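Local coordinates for photosystem II assembly protein Ycf48 (Thermosynechococcus elongatus, PDB 5OJ5), which assists early steps of photosystem II assembly and the replacement of photodamaged D1, interacting with the C-terminal prepropeptide of that subunit, at residues Ala38-Asp43 against Thr301-Val306; Leu59-Ile64 against Gln325-Gly330; Gly244-Phe249 against Leu261-Arg266; Asp274-Thr279 against Ile318-Pro323. All coordinates share one frame; numbering follows the deposited sequence. Where two conformers were deposited one is given.

Overall arrangement
The four contacts sample a seven-bladed beta-propeller at two depths: 2 and 4 lie near its centre, 1 and 3 farther out. Interactions 2 and 4 lie about 10 Å apart between centres and share the closing sheet: its strands 325-329 and 317-320 are neighbours, and each packs against the innermost strand of a different adjoining blade. Interaction 2 is buried and held by sulfur, rings and an amide; interaction 4 is partly buried and adds polar bonds. In interactions 1 and 3 irregular segments meet strands through single backbone bridges. They touch through Trp302, which packs on Ile247 and Pro264, and through a probable hydrogen bond from Arg266 to Ala38 O. Interaction 3 is largely buried, interaction 1 the most exposed.

Interaction 1 of 4, residues Ala38-Asp43 against Thr301-Val306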
loop_
_atom_site.group_PDB
_atom_site.type_symbol
_atom_site.label_atom_id
_atom_site.label_comp_id
_atom_site.label_asym_id
_atom_site.label_seq_id
_atom_site.Cartn_x
_atom_site.Cartn_y
_atom_site.Cartn_z
ATOM N N ALA A 38 9.810 -27.555 2.754
ATOM C CA ALA A 38 9.890 -26.404 1.864
ATOM C C ALA A 38 8.794 -26.440 0.795
ATOM O O ALA A 38 8.080 -27.432 0.619
ATOM C CB ALA A 38 11.278 -26.294 1.232
ATOM N N ILE A 39 8.629 -25.308 0.118
ATOM C CA ILE A 39 7.815 -25.259 -1.090
ATOM C C ILE A 39 8.754 -25.115 -2.267
ATOM O O ILE A 39 9.951 -24.806 -2.077
ATOM C CB ILE A 39 6.778 -24.134 -1.023
ATOM C CG1 ILE A 39 7.431 -22.744 -1.012
ATOM C CG2 ILE A 39 5.888 -24.328 0.197
ATOM C CD1 ILE A 39 6.415 -21.662 -1.138
ATOM N N PRO A 40 8.288 -25.375 -3.492
ATOM C CA PRO A 40 9.195 -25.285 -4.632
ATOM C C PRO A 40 9.722 -23.871 -4.793
ATOM O O PRO A 40 9.053 -22.897 -4.438
ATOM C CB PRO A 40 8.325 -25.709 -5.827
ATOM C CG PRO A 40 7.201 -26.463 -5.247
ATOM C CD PRO A 40 6.933 -25.824 -3.907
ATOM N N ALA A 41 10.940 -23.786 -5.325
ATOM C CA ALA A 41 11.566 -22.520 -5.649
ATOM C C ALA A 41 11.142 -22.083 -7.039
ATOM O O ALA A 41 11.239 -22.870 -7.989
ATOM C CB ALA A 41 13.083 -22.668 -5.622
ATOM N N LEU A 42 10.772 -20.814 -7.160
ATOM C CA LEU A 42 10.448 -20.226 -8.445
ATOM C C LEU A 42 11.626 -20.347 -9.401
ATOM O O LEU A 42 12.783 -20.277 -8.988
ATOM C CB LEU A 42 10.140 -18.743 -8.205
ATOM C CG LEU A 42 9.274 -17.924 -9.145
ATOM C CD1 LEU A 42 7.903 -18.549 -9.300
ATOM C CD2 LEU A 42 9.201 -16.498 -8.606
ATOM N N ASP A 43 11.314 -20.444 -10.689
ATOM C CA ASP A 43 12.319 -20.623 -11.735
ATOM C C ASP A 43 13.003 -19.339 -12.175
ATOM O O ASP A 43 14.072 -19.414 -12.796
ATOM C CB ASP A 43 11.711 -21.296 -12.968
ATOM C CG ASP A 43 11.537 -22.782 -12.798
ATOM O OD1 ASP A 43 12.060 -23.346 -11.815
ATOM O OD2 ASP A 43 10.898 -23.385 -13.686
ATOM N N THR A 301 -1.665 -22.186 -5.150
ATOM C CA THR A 301 -0.392 -22.787 -4.796
ATOM C C THR A 301 0.715 -21.790 -5.011
ATOM O O THR A 301 0.615 -20.870 -5.829
ATOM C CB THR A 301 -0.073 -24.049 -5.570
ATOM O OG1 THR A 301 0.146 -23.748 -6.944
ATOM C CG2 THR A 301 -1.213 -25.051 -5.449
ATOM N N TRP A 302 1.762 -21.973 -4.243
ATOM C CA TRP A 302 2.783 -20.952 -4.117
ATOM C C TRP A 302 4.160 -21.560 -4.284
ATOM O O TRP A 302 4.419 -22.705 -3.919
ATOM C CB TRP A 302 2.694 -20.305 -2.702
ATOM C CG TRP A 302 1.386 -19.552 -2.546
ATOM C CD1 TRP A 302 0.187 -20.069 -2.152
ATOM C CD2 TRP A 302 1.165 -18.166 -2.839
ATOM N NE1 TRP A 302 -0.764 -19.070 -2.170
ATOM C CE2 TRP A 302 -0.196 -17.909 -2.600
ATOM C CE3 TRP A 302 1.970 -17.126 -3.306
ATOM C CZ2 TRP A 302 -0.754 -16.659 -2.777
ATOM C CZ3 TRP A 302 1.413 -15.883 -3.492
ATOM C CH2 TRP A 302 0.059 -15.654 -3.230
ATOM N N GLN A 303 5.054 -20.741 -4.784
ATOM C CA GLN A 303 6.451 -21.062 -4.878
ATOM C C GLN A 303 7.216 -19.895 -4.277
ATOM O O GLN A 303 6.737 -18.750 -4.250
ATOM C CB GLN A 303 6.855 -21.296 -6.332
ATOM C CG GLN A 303 6.178 -22.549 -6.905
ATOM C CD GLN A 303 6.593 -22.911 -8.320
ATOM O OE1 GLN A 303 7.225 -22.116 -9.020
ATOM N NE2 GLN A 303 6.288 -24.163 -8.731
ATOM N N GLN A 304 8.399 -20.176 -3.782
ATOM C CA GLN A 304 9.167 -19.163 -3.083
ATOM C C GLN A 304 10.232 -18.558 -3.995
ATOM O O GLN A 304 10.907 -19.277 -4.732
ATOM C CB GLN A 304 9.850 -19.724 -1.833
ATOM C CG GLN A 304 10.634 -18.682 -1.084
ATOM C CD GLN A 304 10.952 -19.075 0.324
ATOM O OE1 GLN A 304 10.909 -20.255 0.680
ATOM N NE2 GLN A 304 11.281 -18.091 1.140
ATOM N N ASP A 305 10.395 -17.232 -3.935
ATOM C CA ASP A 305 11.520 -16.564 -4.593
ATOM C C ASP A 305 12.706 -16.640 -3.643
ATOM O O ASP A 305 12.844 -15.829 -2.721
ATOM C CB ASP A 305 11.147 -15.132 -4.918
ATOM C CG ASP A 305 12.201 -14.434 -5.729
ATOM O OD1 ASP A 305 13.386 -14.780 -5.659
ATOM O OD2 ASP A 305 11.820 -13.462 -6.438
ATOM N N VAL A 306 13.554 -17.643 -3.860
ATOM C CA VAL A 306 14.591 -17.912 -2.879
ATOM C C VAL A 306 15.709 -16.884 -2.954
ATOM O O VAL A 306 16.436 -16.705 -1.964
ATOM C CB VAL A 306 15.143 -19.357 -2.968
ATOM C CG1 VAL A 306 13.991 -20.351 -2.648
ATOM C CG2 VAL A 306 15.785 -19.641 -4.327
HETATM O O HOH W 1 8.486 -21.013 -11.506
#
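At the rim of the beta-propeller, Pro40, Ala41 and Leu42, in the loop that leads to strand 47-51, lie along strand 303-304, the outermost strand of the sheet that starts with strand 272-277. One beta bridge, between Ala41 and Gln304, joins them. Gln304 uses both backbone polar atoms: its N donates to Pro40 O at 2.9 Å, while its O accepts Leu42 N at 2.9 Å. The same oxygen receives a CA-H contact from Ala41 CA at 3.4 Å.

Side chains close in around this bridge. Ile39 places CG1 between its backbone N and carbonyl carbon (chi1 66°), which sets CD1 3.6 Å from Trp302 O; the Ile39 and Gln304 side chains cross at about a right angle, with CG1 against CB. The Trp302 side chain leads away from segment 38-43, against Val283 and Leu285 of strand 283-287. Leu42 CD1, in the conformer given, lies 3.6 Å from Gln303 OE1, these side chains also crossing at about a right angle. Ala41 CB meets Val306 CG1 at 3.9 Å, and the extended Gln303 chain runs beside the Pro40 ring. Beyond the bridge a water joins the Asp43 backbone to the Gln303 side chain: it accepts from Asp43 N at 3.0 Å and donates to Gln303 OE1 at 3.0 Å.

Interaction 2 of 4, residues Leu59-Ile64 against Gln325-Gly330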
loop_
_atom_site.group_PDB
_atom_site.type_symbol
_atom_site.label_atom_id
_atom_site.label_comp_id
_atom_site.label_asym_id
_atom_site.label_seq_id
_atom_site.Cartn_x
_atom_site.Cartn_y
_atom_site.Cartn_z
ATOM N N LEU A 59 7.226 4.512 2.538
ATOM C CA LEU A 59 5.851 4.130 2.820
ATOM C C LEU A 59 4.945 4.065 1.612
ATOM O O LEU A 59 3.940 3.348 1.653
ATOM C CB LEU A 59 5.265 5.047 3.880
ATOM C CG LEU A 59 6.008 5.000 5.224
ATOM C CD1 LEU A 59 5.404 6.045 6.162
ATOM C CD2 LEU A 59 5.899 3.599 5.832
ATOM N N ASP A 60 5.212 4.826 0.555
ATOM C CA ASP A 60 4.305 4.822 -0.590
ATOM C C ASP A 60 5.031 5.332 -1.821
ATOM O O ASP A 60 6.094 5.968 -1.734
ATOM C CB ASP A 60 3.037 5.627 -0.292
ATOM C CG ASP A 60 1.861 5.235 -1.177
ATOM O OD1 ASP A 60 1.878 4.134 -1.812
ATOM O OD2 ASP A 60 0.909 6.039 -1.209
ATOM N N MET A 61 4.422 5.093 -2.987
ATOM C CA MET A 61 4.989 5.442 -4.281
ATOM C C MET A 61 3.850 5.648 -5.264
ATOM O O MET A 61 2.880 4.910 -5.230
ATOM C CB MET A 61 5.958 4.334 -4.716
ATOM C CG MET A 61 6.648 4.547 -6.054
ATOM S SD MET A 61 7.612 3.140 -6.641
ATOM C CE MET A 61 8.835 2.981 -5.362
ATOM N N SER A 62 4.014 6.606 -6.178
ATOM C CA SER A 62 3.027 6.836 -7.235
ATOM C C SER A 62 3.708 7.420 -8.456
ATOM O O SER A 62 4.664 8.204 -8.323
ATOM C CB SER A 62 1.912 7.756 -6.719
ATOM O OG SER A 62 0.864 7.891 -7.667
ATOM N N PHE A 63 3.226 7.047 -9.637
ATOM C CA PHE A 63 3.794 7.490 -10.889
ATOM C C PHE A 63 2.870 8.461 -11.629
ATOM O O PHE A 63 1.646 8.281 -11.693
ATOM C CB PHE A 63 4.142 6.299 -11.786
ATOM C CG PHE A 63 5.483 5.699 -11.455
ATOM C CD1 PHE A 63 6.626 6.040 -12.175
ATOM C CD2 PHE A 63 5.625 4.844 -10.398
ATOM C CE1 PHE A 63 7.868 5.537 -11.834
ATOM C CE2 PHE A 63 6.900 4.339 -10.052
ATOM C CZ PHE A 63 8.005 4.703 -10.769
ATOM N N ILE A 64 3.483 9.471 -12.234
ATOM C CA ILE A 64 2.813 10.342 -13.194
ATOM C C ILE A 64 2.583 9.611 -14.503
ATOM O O ILE A 64 1.509 9.682 -15.100
ATOM C CB ILE A 64 3.695 11.579 -13.421
ATOM C CG1 ILE A 64 3.731 12.412 -12.142
ATOM C CG2 ILE A 64 3.188 12.399 -14.618
ATOM C CD1 ILE A 64 4.921 13.180 -11.818
ATOM N N GLN A 325 5.862 -3.211 -14.421
ATOM C CA GLN A 325 6.482 -2.202 -13.568
ATOM C C GLN A 325 5.929 -2.366 -12.170
ATOM O O GLN A 325 4.705 -2.280 -11.963
ATOM C CB GLN A 325 6.194 -0.803 -14.069
ATOM C CG GLN A 325 6.923 0.265 -13.285
ATOM C CD GLN A 325 6.670 1.652 -13.823
ATOM O OE1 GLN A 325 5.583 1.939 -14.288
ATOM N NE2 GLN A 325 7.668 2.516 -13.747
ATOM N N GLY A 326 6.813 -2.604 -11.212
ATOM C CA GLY A 326 6.384 -2.838 -9.845
ATOM C C GLY A 326 7.530 -2.744 -8.882
ATOM O O GLY A 326 8.699 -2.861 -9.264
ATOM N N PHE A 327 7.177 -2.531 -7.620
ATOM C CA PHE A 327 8.136 -2.282 -6.570
ATOM C C PHE A 327 7.666 -2.933 -5.291
ATOM O O PHE A 327 6.468 -3.032 -5.012
ATOM C CB PHE A 327 8.321 -0.776 -6.331
ATOM C CG PHE A 327 8.896 -0.098 -7.494
ATOM C CD1 PHE A 327 10.246 0.060 -7.640
ATOM C CD2 PHE A 327 8.028 0.354 -8.503
ATOM C CE1 PHE A 327 10.724 0.672 -8.811
ATOM C CE2 PHE A 327 8.490 0.943 -9.629
ATOM C CZ PHE A 327 9.800 1.096 -9.774
ATOM N N ILE A 328 8.627 -3.352 -4.497
ATOM C CA ILE A 328 8.353 -3.832 -3.145
ATOM C C ILE A 328 9.150 -2.964 -2.185
ATOM O O ILE A 328 10.350 -2.735 -2.384
ATOM C CB ILE A 328 8.724 -5.306 -2.990
ATOM C CG1 ILE A 328 7.788 -6.112 -3.905
ATOM C CG2 ILE A 328 8.591 -5.741 -1.552
ATOM C CD1 ILE A 328 8.052 -7.592 -3.949
ATOM N N LEU A 329 8.465 -2.447 -1.181
ATOM C CA LEU A 329 9.072 -1.601 -0.152
ATOM C C LEU A 329 9.629 -2.460 0.987
ATOM O O LEU A 329 8.893 -3.250 1.595
ATOM C CB LEU A 329 8.065 -0.572 0.374
ATOM C CG LEU A 329 7.294 0.239 -0.658
ATOM C CD1 LEU A 329 6.423 1.260 0.017
ATOM C CD2 LEU A 329 8.138 0.951 -1.673
ATOM N N GLY A 330 10.928 -2.359 1.206
ATOM C CA GLY A 330 11.613 -2.960 2.322
ATOM C C GLY A 330 11.877 -1.962 3.423
ATOM O O GLY A 330 11.307 -0.872 3.447
#
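Met61 reaches Phe327 through an extended start and a late bend: with CG anti to the backbone N (chi1 -180°), the extended chi1 and chi2 carry SD over one face of the phenylalanine ring, and the bend at chi3 (-62°) brings CE over the same face. The two side chains cross at about a right angle. In this conformer of Met61, one of two deposited, SD lies 3.7 Å from the centroid of the Phe327 ring, a Met-aromatic contact. CE adds a CH-pi contact, 4.1 Å from the centroid of the same ring.

Phe63 continues the apolar layer. Its ring is nearly parallel to that of Phe327, with planes at 16°, but offset so strongly that little ring area faces ring area, and contact falls to Phe63 CE2 and Phe327 CE2 at 3.8 Å. Over one face of the Phe63 ring, displaced toward the rim, sits Gln325 NE2, 3.6 Å from CE1 of Phe63. That nitrogen also donates to the backbone oxygens of Arg66 and Gly84, two bonds that hold the buried amide in place. Phe321 adds an edge-to-face partner to Phe63. At the far end, Leu329 CD1 presses on the backbone of Leu59, 3.5 Å from Leu59 C, beside the classic beta bulge that Leu59 and Asp60 form opposite Val72.

No hydrogen bond joins the two strands. They run nearly antiparallel with axes 8.5 Å apart, face to face rather than edge to edge, and this side-chain packing between separate sheets is how successive blades of a beta-propeller are held together.

Interaction 3 of 4, residues Gly244-Phe249 against Leu261-Arg266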
loop_
_atom_site.group_PDB
_atom_site.type_symbol
_atom_site.label_atom_id
_atom_site.label_comp_id
_atom_site.label_asym_id
_atom_site.label_seq_id
_atom_site.Cartn_x
_atom_site.Cartn_y
_atom_site.Cartn_z
ATOM N N GLY A 244 0.230 -15.565 11.673
ATOM C CA GLY A 244 0.831 -16.871 11.588
ATOM C C GLY A 244 0.974 -17.395 10.195
ATOM O O GLY A 244 1.064 -18.611 10.006
ATOM N N GLY A 245 0.971 -16.518 9.204
ATOM C CA GLY A 245 1.345 -16.901 7.855
ATOM C C GLY A 245 0.242 -17.576 7.083
ATOM O O GLY A 245 0.517 -18.464 6.272
ATOM N N LYS A 246 -1.010 -17.171 7.277
ATOM C CA LYS A 246 -2.105 -17.784 6.561
ATOM C C LYS A 246 -2.859 -16.731 5.752
ATOM O O LYS A 246 -2.878 -15.558 6.097
ATOM C CB LYS A 246 -3.050 -18.506 7.531
ATOM C CG LYS A 246 -2.381 -19.420 8.526
ATOM C CD LYS A 246 -1.845 -20.650 7.884
ATOM C CE LYS A 246 -1.131 -21.544 8.902
ATOM N NZ LYS A 246 0.345 -21.292 8.801
ATOM N N ILE A 247 -3.503 -17.182 4.679
ATOM C CA ILE A 247 -4.279 -16.304 3.800
ATOM C C ILE A 247 -5.596 -16.965 3.420
ATOM O O ILE A 247 -5.740 -18.185 3.523
ATOM C CB ILE A 247 -3.521 -15.844 2.531
ATOM C CG1 ILE A 247 -3.409 -16.997 1.532
ATOM C CG2 ILE A 247 -2.189 -15.253 2.885
ATOM C CD1 ILE A 247 -2.738 -16.607 0.215
ATOM N N ALA A 248 -6.558 -16.154 2.968
ATOM C CA ALA A 248 -7.812 -16.671 2.429
ATOM C C ALA A 248 -8.420 -15.675 1.453
ATOM O O ALA A 248 -8.046 -14.495 1.414
ATOM C CB ALA A 248 -8.823 -17.005 3.544
ATOM N N PHE A 249 -9.363 -16.164 0.649
ATOM C CA PHE A 249 -10.056 -15.377 -0.360
ATOM C C PHE A 249 -11.556 -15.531 -0.181
ATOM O O PHE A 249 -12.054 -16.613 0.157
ATOM C CB PHE A 249 -9.687 -15.862 -1.773
ATOM C CG PHE A 249 -8.223 -15.759 -2.068
ATOM C CD1 PHE A 249 -7.711 -14.590 -2.576
ATOM C CD2 PHE A 249 -7.352 -16.792 -1.783
ATOM C CE1 PHE A 249 -6.331 -14.466 -2.839
ATOM C CE2 PHE A 249 -5.980 -16.670 -2.045
ATOM C CZ PHE A 249 -5.475 -15.495 -2.571
ATOM N N LEU A 261 -8.580 -21.723 4.665
ATOM C CA LEU A 261 -7.405 -21.031 5.146
ATOM C C LEU A 261 -6.167 -21.696 4.549
ATOM O O LEU A 261 -5.935 -22.884 4.771
ATOM C CB LEU A 261 -7.434 -21.065 6.674
ATOM C CG LEU A 261 -6.465 -20.108 7.361
ATOM C CD1 LEU A 261 -6.688 -18.644 6.951
ATOM C CD2 LEU A 261 -6.531 -20.283 8.862
ATOM N N LEU A 262 -5.392 -20.948 3.768
ATOM C CA LEU A 262 -4.227 -21.457 3.062
ATOM C C LEU A 262 -2.958 -21.119 3.826
ATOM O O LEU A 262 -2.869 -20.094 4.510
ATOM C CB LEU A 262 -4.142 -20.847 1.665
ATOM C CG LEU A 262 -5.326 -21.120 0.757
ATOM C CD1 LEU A 262 -5.340 -20.200 -0.450
ATOM C CD2 LEU A 262 -5.330 -22.587 0.322
ATOM N N SER A 263 -1.973 -22.016 3.721
ATOM C CA SER A 263 -0.656 -21.835 4.321
ATOM C C SER A 263 0.343 -21.844 3.180
ATOM O O SER A 263 0.855 -22.907 2.790
ATOM C CB SER A 263 -0.345 -22.968 5.288
ATOM O OG SER A 263 -1.382 -23.075 6.230
ATOM N N PRO A 264 0.645 -20.684 2.618
ATOM C CA PRO A 264 1.560 -20.647 1.462
ATOM C C PRO A 264 2.952 -21.203 1.738
ATOM O O PRO A 264 3.544 -21.800 0.829
ATOM C CB PRO A 264 1.588 -19.148 1.129
ATOM C CG PRO A 264 0.231 -18.688 1.519
ATOM C CD PRO A 264 -0.060 -19.409 2.804
ATOM N N LEU A 265 3.490 -21.027 2.952
ATOM C CA LEU A 265 4.799 -21.559 3.338
ATOM C C LEU A 265 4.689 -22.779 4.235
ATOM O O LEU A 265 5.683 -23.173 4.859
ATOM C CB LEU A 265 5.650 -20.500 4.037
ATOM C CG LEU A 265 6.545 -19.685 3.134
ATOM C CD1 LEU A 265 7.325 -18.666 3.913
ATOM C CD2 LEU A 265 7.489 -20.572 2.361
ATOM N N ARG A 266 3.525 -23.407 4.289
ATOM C CA ARG A 266 3.364 -24.640 5.063
ATOM C C ARG A 266 3.841 -24.511 6.521
ATOM O O ARG A 266 4.314 -25.481 7.122
ATOM C CB ARG A 266 4.076 -25.818 4.380
ATOM C CG ARG A 266 3.628 -26.072 2.951
ATOM C CD ARG A 266 4.419 -27.222 2.339
ATOM N NE ARG A 266 4.409 -28.424 3.175
ATOM C CZ ARG A 266 5.338 -29.382 3.139
ATOM N NH1 ARG A 266 6.377 -29.289 2.313
ATOM N NH2 ARG A 266 5.235 -30.439 3.937
HETATM O O HOH W 2 2.481 -20.087 5.430
#
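Two backbone hydrogen bonds join Ile247 to Leu262 as an antiparallel hydrogen-bonded pair, the one bridge between the segments. Leu262 N donates to Ile247 O at 2.8 Å. In return Ile247 N reaches Leu262 O at 3.0 Å, and the preceding Lys246 CA brings a CA-H contact to that same oxygen at 3.2 Å. A water extends the link past the bridge, donating to Gly245 O at 2.7 Å and accepting from Leu265 N, within the type I turn of Ser263 to Arg266.

Apolar contacts lie on both sides of the backbone pair. Ile247 has CG1 between its backbone N and carbonyl carbon (chi1 74°), a position that lets CG1 touch Leu262 CB while CD1 meets Pro264 CG at 3.9 Å. Leu262 CD1 approaches the edge of the Phe249 ring in its plane, 3.9 Å from CE2. Leu261 turns CD1 against Lys246 CB at 3.7 Å.

Among charged groups, Lys246 curls back through its bent chain, and NZ is gripped by Gly244 O at 3.0 Å and by Asn268 OD1.

Strand 246-251 is the last of the three-stranded sheet formed with strands 227-232 and 238-242, and segment 261-266 lies along its outer edge. Between these segments the pairing amounts to one bridge, which the Phe249 backbone bond with Gly259 continues, consistent with the place of the fourth, outermost strand of a propeller blade.

Interaction 4 of 4, residues Asp274-Thr279 against Ile318-Pro323; sequences DLAYRT and ILFFSP
The Phe320 ring carries Arg278 on one face, with CB 3.8 Å from the ring centroid and 14° off the ring normal, a CH-pi contact. CG of Arg278 follows over the same face, 3.7 Å from CE1 of Phe320. At the edge of the ring, near its plane, lies Ala276 O, while Tyr277 O comes in obliquely. The Arg278 guanidinium does not stack on this ring; the two planes stand 66° apart. One of its own faces is met by Thr279 CG2, and its edge points at the last residue of the other segment: NH1 donates to Pro323 O at 2.8 Å. The torsions explain the reach, for the arginine is extended as far as CD and then bends at chi3 (68°), so its aliphatic part passes over Phe320 before the head turns to Pro323. NE makes a salt bridge with Glu282 OE2, a second polar hold on the group.

At the start of the contact a buried carboxylate does the joining. Asp274 OD2 accepts Ile318 N at 2.8 Å through its anti lone pair, in an almost straight bond. Between these polar ends Ala276 CB packs on Ile318 CG2 at 3.7 Å and on Phe320 CD2 at 4.1 Å.

Strands 274-277 and 318-320 run almost parallel, their axes 6.9 Å apart, each the innermost of its blade. Ile318 also touches Trp284 and Ala286 of strand 283-287, while Phe320 leans on Tyr338 of strand 334-338, and Leu319 N bonds back to Phe327 O in strand 325-329.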
loop_
_atom_site.group_PDB
_atom_site.type_symbol
_atom_site.label_atom_id
_atom_site.label_comp_id
_atom_site.label_asym_id
_atom_site.label_seq_id
_atom_site.Cartn_x
_atom_site.Cartn_y
_atom_site.Cartn_z
ATOM N N ASP A 274 1.865 -8.195 2.837
ATOM C CA ASP A 274 1.086 -7.651 1.735
ATOM C C ASP A 274 0.942 -8.696 0.646
ATOM O O ASP A 274 1.740 -9.642 0.547
ATOM C CB ASP A 274 1.739 -6.385 1.158
ATOM C CG ASP A 274 0.773 -5.524 0.386
ATOM O OD1 ASP A 274 -0.460 -5.670 0.584
ATOM O OD2 ASP A 274 1.236 -4.617 -0.328
ATOM N N LEU A 275 -0.098 -8.506 -0.163
ATOM C CA LEU A 275 -0.442 -9.408 -1.255
ATOM C C LEU A 275 -0.851 -8.515 -2.419
ATOM O O LEU A 275 -1.643 -7.576 -2.223
ATOM C CB LEU A 275 -1.618 -10.301 -0.812
ATOM C CG LEU A 275 -2.085 -11.376 -1.789
ATOM C CD1 LEU A 275 -2.788 -12.474 -1.021
ATOM C CD2 LEU A 275 -3.037 -10.832 -2.811
ATOM N N ALA A 276 -0.321 -8.757 -3.609
ATOM C CA ALA A 276 -0.727 -7.972 -4.762
ATOM C C ALA A 276 -0.648 -8.786 -6.027
ATOM O O ALA A 276 0.218 -9.652 -6.174
ATOM C CB ALA A 276 0.137 -6.709 -4.917
ATOM N N TYR A 277 -1.528 -8.474 -6.965
ATOM C CA TYR A 277 -1.604 -9.146 -8.248
ATOM C C TYR A 277 -0.822 -8.383 -9.310
ATOM O O TYR A 277 -1.028 -7.182 -9.504
ATOM C CB TYR A 277 -3.054 -9.269 -8.715
ATOM C CG TYR A 277 -3.899 -10.231 -7.918
ATOM C CD1 TYR A 277 -4.310 -11.429 -8.484
ATOM C CD2 TYR A 277 -4.295 -9.949 -6.594
ATOM C CE1 TYR A 277 -5.095 -12.311 -7.763
ATOM C CE2 TYR A 277 -5.067 -10.858 -5.874
ATOM C CZ TYR A 277 -5.470 -12.028 -6.462
ATOM O OH TYR A 277 -6.251 -12.887 -5.720
ATOM N N ARG A 278 0.046 -9.070 -10.024
ATOM C CA ARG A 278 0.652 -8.482 -11.220
ATOM C C ARG A 278 -0.278 -8.612 -12.414
ATOM O O ARG A 278 -0.311 -7.730 -13.283
ATOM C CB ARG A 278 2.008 -9.159 -11.513
ATOM C CG ARG A 278 2.743 -8.454 -12.636
ATOM C CD ARG A 278 4.098 -9.081 -12.922
ATOM N NE ARG A 278 4.013 -10.414 -13.497
ATOM C CZ ARG A 278 3.826 -10.668 -14.788
ATOM N NH1 ARG A 278 3.741 -9.652 -15.643
ATOM N NH2 ARG A 278 3.768 -11.921 -15.195
ATOM N N THR A 279 -0.993 -9.746 -12.494
ATOM C CA THR A 279 -1.943 -10.054 -13.544
ATOM C C THR A 279 -3.099 -10.756 -12.850
ATOM O O THR A 279 -3.003 -11.069 -11.662
ATOM C CB THR A 279 -1.339 -11.020 -14.579
ATOM O OG1 THR A 279 -1.149 -12.283 -13.956
ATOM C CG2 THR A 279 -0.046 -10.465 -15.166
ATOM N N ILE A 318 3.711 -4.214 -1.659
ATOM C CA ILE A 318 3.935 -4.520 -3.066
ATOM C C ILE A 318 3.087 -3.558 -3.889
ATOM O O ILE A 318 1.874 -3.502 -3.693
ATOM C CB ILE A 318 3.508 -5.965 -3.404
ATOM C CG1 ILE A 318 4.167 -7.015 -2.486
ATOM C CG2 ILE A 318 3.769 -6.236 -4.913
ATOM C CD1 ILE A 318 3.380 -8.335 -2.535
ATOM N N LEU A 319 3.695 -2.854 -4.831
ATOM C CA LEU A 319 2.992 -1.890 -5.677
ATOM C C LEU A 319 3.257 -2.249 -7.129
ATOM O O LEU A 319 4.379 -2.078 -7.601
ATOM C CB LEU A 319 3.485 -0.473 -5.387
ATOM C CG LEU A 319 3.149 0.045 -3.992
ATOM C CD1 LEU A 319 3.741 1.413 -3.758
ATOM C CD2 LEU A 319 1.610 0.179 -3.778
ATOM N N PHE A 320 2.242 -2.691 -7.844
ATOM C CA PHE A 320 2.343 -2.889 -9.290
ATOM C C PHE A 320 1.676 -1.717 -9.973
ATOM O O PHE A 320 0.534 -1.380 -9.661
ATOM C CB PHE A 320 1.685 -4.188 -9.745
ATOM C CG PHE A 320 2.545 -5.398 -9.459
ATOM C CD1 PHE A 320 3.696 -5.604 -10.175
ATOM C CD2 PHE A 320 2.172 -6.320 -8.470
ATOM C CE1 PHE A 320 4.493 -6.725 -9.905
ATOM C CE2 PHE A 320 2.961 -7.410 -8.208
ATOM C CZ PHE A 320 4.112 -7.604 -8.920
ATOM N N PHE A 321 2.381 -1.099 -10.880
ATOM C CA PHE A 321 1.845 -0.024 -11.705
ATOM C C PHE A 321 1.351 -0.506 -13.062
ATOM O O PHE A 321 0.453 0.111 -13.639
ATOM C CB PHE A 321 2.895 1.087 -11.844
ATOM C CG PHE A 321 3.191 1.712 -10.531
ATOM C CD1 PHE A 321 2.317 2.677 -10.022
ATOM C CD2 PHE A 321 4.250 1.302 -9.745
ATOM C CE1 PHE A 321 2.500 3.210 -8.770
ATOM C CE2 PHE A 321 4.434 1.844 -8.450
ATOM C CZ PHE A 321 3.554 2.804 -7.985
ATOM N N SER A 322 1.874 -1.613 -13.506
ATOM C CA SER A 322 1.409 -2.294 -14.706
ATOM C C SER A 322 2.010 -3.686 -14.645
ATOM O O SER A 322 2.812 -3.966 -13.757
ATOM C CB SER A 322 1.941 -1.570 -15.932
ATOM O OG SER A 322 3.312 -1.848 -16.132
ATOM N N PRO A 323 1.699 -4.580 -15.588
ATOM C CA PRO A 323 2.325 -5.906 -15.548
ATOM C C PRO A 323 3.821 -5.913 -15.720
ATOM O O PRO A 323 4.429 -6.946 -15.446
ATOM C CB PRO A 323 1.607 -6.676 -16.654
ATOM C CG PRO A 323 0.237 -6.073 -16.662
ATOM C CD PRO A 323 0.516 -4.583 -16.467
#